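Long-range contact in processed glycerol phosphate lipoteichoic acid synthase 2 (PDB 2W8D), which is a magnesium-binding protein of the sulfatase family, within the alkaline phosphatase clan: residues A[140-151]-A[412-420]. Numbering follows the deposited sequence.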
# COMPACT_ATOMS: atom_id res chain seq x y z
N ASN A 140 15.54 8.91 -2.52
CA ASN A 140 16.22 9.95 -1.76
C ASN A 140 15.80 11.38 -2.11
O ASN A 140 15.90 12.26 -1.28
CB ASN A 140 17.75 9.78 -1.73
CG ASN A 140 18.40 9.99 -3.06
OD1 ASN A 140 17.75 10.03 -4.09
ND2 ASN A 140 19.72 10.09 -3.06
N GLU A 141 15.31 11.61 -3.32
CA GLU A 141 14.81 12.95 -3.69
C GLU A 141 13.35 13.12 -3.21
O GLU A 141 13.03 14.12 -2.56
CB GLU A 141 14.99 13.27 -5.20
CG GLU A 141 14.90 14.75 -5.45
CD GLU A 141 14.78 15.22 -6.93
OE1 GLU A 141 14.64 14.38 -7.88
OE2 GLU A 141 14.80 16.48 -7.10
N MSE A 142 12.50 12.12 -3.45
CA MSE A 142 11.07 12.21 -3.17
C MSE A 142 10.69 12.20 -1.69
O MSE A 142 9.73 12.83 -1.29
CB MSE A 142 10.32 11.06 -3.88
CG MSE A 142 8.82 10.92 -3.52
SE MSE A 142 7.79 12.56 -4.01
CE MSE A 142 7.25 12.23 -5.89
N TYR A 143 11.44 11.44 -0.89
CA TYR A 143 11.21 11.39 0.53
C TYR A 143 11.47 12.73 1.16
O TYR A 143 10.86 13.08 2.15
CB TYR A 143 12.10 10.35 1.18
CG TYR A 143 11.68 8.92 0.97
CD1 TYR A 143 10.45 8.58 0.40
CD2 TYR A 143 12.52 7.90 1.36
CE1 TYR A 143 10.11 7.23 0.20
CE2 TYR A 143 12.19 6.59 1.19
CZ TYR A 143 11.01 6.25 0.62
OH TYR A 143 10.77 4.90 0.51
N LYS A 144 12.38 13.51 0.57
CA LYS A 144 12.71 14.80 1.14
C LYS A 144 11.52 15.72 0.95
O LYS A 144 11.17 16.50 1.84
CB LYS A 144 13.92 15.40 0.45
CG LYS A 144 15.19 14.69 0.72
CD LYS A 144 16.26 15.36 -0.08
CE LYS A 144 17.55 15.40 0.64
NZ LYS A 144 18.41 14.33 0.16
N ALA A 145 10.89 15.61 -0.22
CA ALA A 145 9.70 16.39 -0.51
C ALA A 145 8.57 15.97 0.44
O ALA A 145 7.69 16.77 0.78
CB ALA A 145 9.28 16.19 -1.98
N GLU A 146 8.59 14.71 0.87
CA GLU A 146 7.51 14.15 1.71
C GLU A 146 7.72 14.41 3.21
O GLU A 146 6.85 14.09 4.03
CB GLU A 146 7.29 12.65 1.43
CG GLU A 146 6.71 12.37 0.03
CD GLU A 146 6.47 10.87 -0.28
OE1 GLU A 146 7.17 9.98 0.29
OE2 GLU A 146 5.56 10.61 -1.12
N GLY A 147 8.86 15.01 3.54
CA GLY A 147 9.27 15.25 4.90
C GLY A 147 9.78 14.07 5.69
O GLY A 147 9.77 14.11 6.92
N ILE A 148 10.21 12.99 5.04
CA ILE A 148 10.66 11.86 5.82
C ILE A 148 12.00 12.27 6.46
O ILE A 148 12.91 12.69 5.74
CB ILE A 148 10.84 10.56 5.00
CG1 ILE A 148 9.58 10.12 4.22
CG2 ILE A 148 11.30 9.42 5.91
CD1 ILE A 148 8.29 10.23 4.91
N ASP A 149 12.10 12.16 7.80
CA ASP A 149 13.31 12.65 8.53
C ASP A 149 14.50 11.76 8.27
O ASP A 149 15.61 12.25 8.23
CB ASP A 149 13.13 12.73 10.07
CG ASP A 149 12.03 13.66 10.49
OD1 ASP A 149 12.19 14.86 10.26
OD2 ASP A 149 10.98 13.20 11.01
N LYS A 150 14.28 10.45 8.16
CA LYS A 150 15.40 9.53 8.08
C LYS A 150 15.23 8.42 7.03
O LYS A 150 14.14 7.87 6.86
CB LYS A 150 15.68 8.91 9.45
CG LYS A 150 16.14 9.86 10.56
CD LYS A 150 15.95 9.16 11.89
CE LYS A 150 16.21 10.04 13.10
NZ LYS A 150 17.63 10.46 13.17
N PHE A 151 16.31 8.09 6.35
CA PHE A 151 16.27 7.03 5.37
C PHE A 151 17.32 5.97 5.68
O PHE A 151 18.47 6.15 5.39
CB PHE A 151 16.44 7.62 3.95
CG PHE A 151 16.11 6.66 2.82
CD1 PHE A 151 15.84 5.31 3.09
CD2 PHE A 151 16.09 7.10 1.51
CE1 PHE A 151 15.53 4.41 2.06
CE2 PHE A 151 15.78 6.19 0.45
CZ PHE A 151 15.51 4.85 0.74
N VAL A 412 6.78 21.97 4.14
CA VAL A 412 8.02 21.20 4.14
C VAL A 412 9.16 21.91 3.42
O VAL A 412 8.96 22.45 2.35
CB VAL A 412 7.79 19.78 3.61
CG1 VAL A 412 9.11 19.07 3.30
CG2 VAL A 412 7.07 19.03 4.64
N ASN A 413 10.35 21.92 4.02
CA ASN A 413 11.56 22.37 3.33
C ASN A 413 12.50 21.20 2.98
O ASN A 413 13.29 20.77 3.83
CB ASN A 413 12.31 23.45 4.13
CG ASN A 413 13.64 23.86 3.47
OD1 ASN A 413 13.83 23.67 2.24
ND2 ASN A 413 14.56 24.44 4.27
N PRO A 414 12.46 20.70 1.73
CA PRO A 414 13.27 19.55 1.35
C PRO A 414 14.76 19.63 1.75
O PRO A 414 15.37 18.61 2.06
CB PRO A 414 13.10 19.52 -0.17
CG PRO A 414 11.72 20.02 -0.35
CD PRO A 414 11.62 21.16 0.61
N SER A 415 15.33 20.83 1.76
CA SER A 415 16.74 21.02 2.13
C SER A 415 17.14 20.69 3.57
O SER A 415 18.33 20.65 3.87
CB SER A 415 17.16 22.45 1.84
OG SER A 415 17.75 22.46 0.58
N ASP A 416 16.14 20.48 4.44
CA ASP A 416 16.34 20.07 5.84
C ASP A 416 16.85 18.65 5.97
O ASP A 416 17.47 18.30 6.96
CB ASP A 416 15.02 20.10 6.63
CG ASP A 416 14.54 21.51 6.96
OD1 ASP A 416 15.33 22.49 7.03
OD2 ASP A 416 13.32 21.63 7.20
N TYR A 417 16.53 17.80 4.99
CA TYR A 417 16.79 16.37 5.10
C TYR A 417 18.12 15.98 4.47
O TYR A 417 18.52 16.52 3.46
CB TYR A 417 15.58 15.59 4.58
CG TYR A 417 14.31 16.11 5.22
CD1 TYR A 417 14.06 15.89 6.59
CD2 TYR A 417 13.42 16.92 4.51
CE1 TYR A 417 12.93 16.43 7.21
CE2 TYR A 417 12.27 17.45 5.13
CZ TYR A 417 12.04 17.20 6.48
OH TYR A 417 10.93 17.73 7.11
N ASP A 418 18.84 15.11 5.14
CA ASP A 418 20.12 14.65 4.63
C ASP A 418 20.21 13.18 4.92
O ASP A 418 20.01 12.76 6.06
CB ASP A 418 21.26 15.38 5.31
CG ASP A 418 22.62 14.81 4.94
OD1 ASP A 418 22.88 14.69 3.70
OD2 ASP A 418 23.41 14.50 5.90
N TYR A 419 20.48 12.38 3.89
CA TYR A 419 20.47 10.93 4.04
C TYR A 419 21.82 10.25 3.79
O TYR A 419 21.88 9.06 3.44
CB TYR A 419 19.41 10.32 3.13
CG TYR A 419 18.00 10.84 3.27
CD1 TYR A 419 17.40 11.06 4.52
CD2 TYR A 419 17.25 11.07 2.12
CE1 TYR A 419 16.06 11.52 4.61
CE2 TYR A 419 15.94 11.50 2.19
CZ TYR A 419 15.34 11.72 3.41
OH TYR A 419 14.03 12.15 3.37
N THR A 420 22.90 10.99 3.98
CA THR A 420 24.23 10.43 3.98
C THR A 420 24.46 9.73 5.34
O THR A 420 24.13 10.29 6.40
CB THR A 420 25.27 11.55 3.76
OG1 THR A 420 24.98 12.25 2.54
CG2 THR A 420 26.70 11.00 3.70
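The backbone O of Asn140 lies 3.6 Å from Tyr419 CE2, at the edge of a ring that sinks between helix 139-145 and strand 150-152. One turn on, Tyr143 sets only its CB beside the phenol, 3.4 Å from Tyr419 OH; its own ring runs inward, where its hydroxyl bonds Glu88. The side chains of Lys144 and Tyr419 run past one another head to tail, with Lys144 CG 3.6 Å from Tyr419 CE2. The lysine chain, bent at its last two torsions, brings CE up to the backbone O of Tyr417, while the backbone O of Lys144 meets Val412 CG1 and the Tyr417 ring. Gly147, with positive phi, closes the helix in a Schellman motif and lays its backbone against one face of the Tyr417 ring; Asp416 CB covers the opposite face. The backbone O of Ile148 then accepts a hydrogen bond from Tyr419 OH at 2.7 Å, the donor tilted 26° from the carbonyl plane. Asp149 OD1 comes to the edge of Tyr417 at CE1, 3.5 Å off, while Asp149 OD2 accepts from the backbone of Ser126. At Phe151, CB makes a CH-pi contact 3.7 Å from the Tyr419 ring centroid. With CG anti to the backbone N (chi1 -167°), the Phe151 ring turns its edge to that same face in a T-shaped pair, planes at 84°. The C-terminal tail thus packs over the helix-to-strand turn leading to strand 150-152 of the central mixed sheet. One direct hydrogen bond joins the segments, giving the buried phenol a polar partner and probably fixing how deeply it is seated; otherwise the tyrosine rings lie mostly against backbone and aliphatic atoms, and Lys120 links Tyr417 OH indirectly to Gly147 O and, by a salt bridge, to Asp149 OD1.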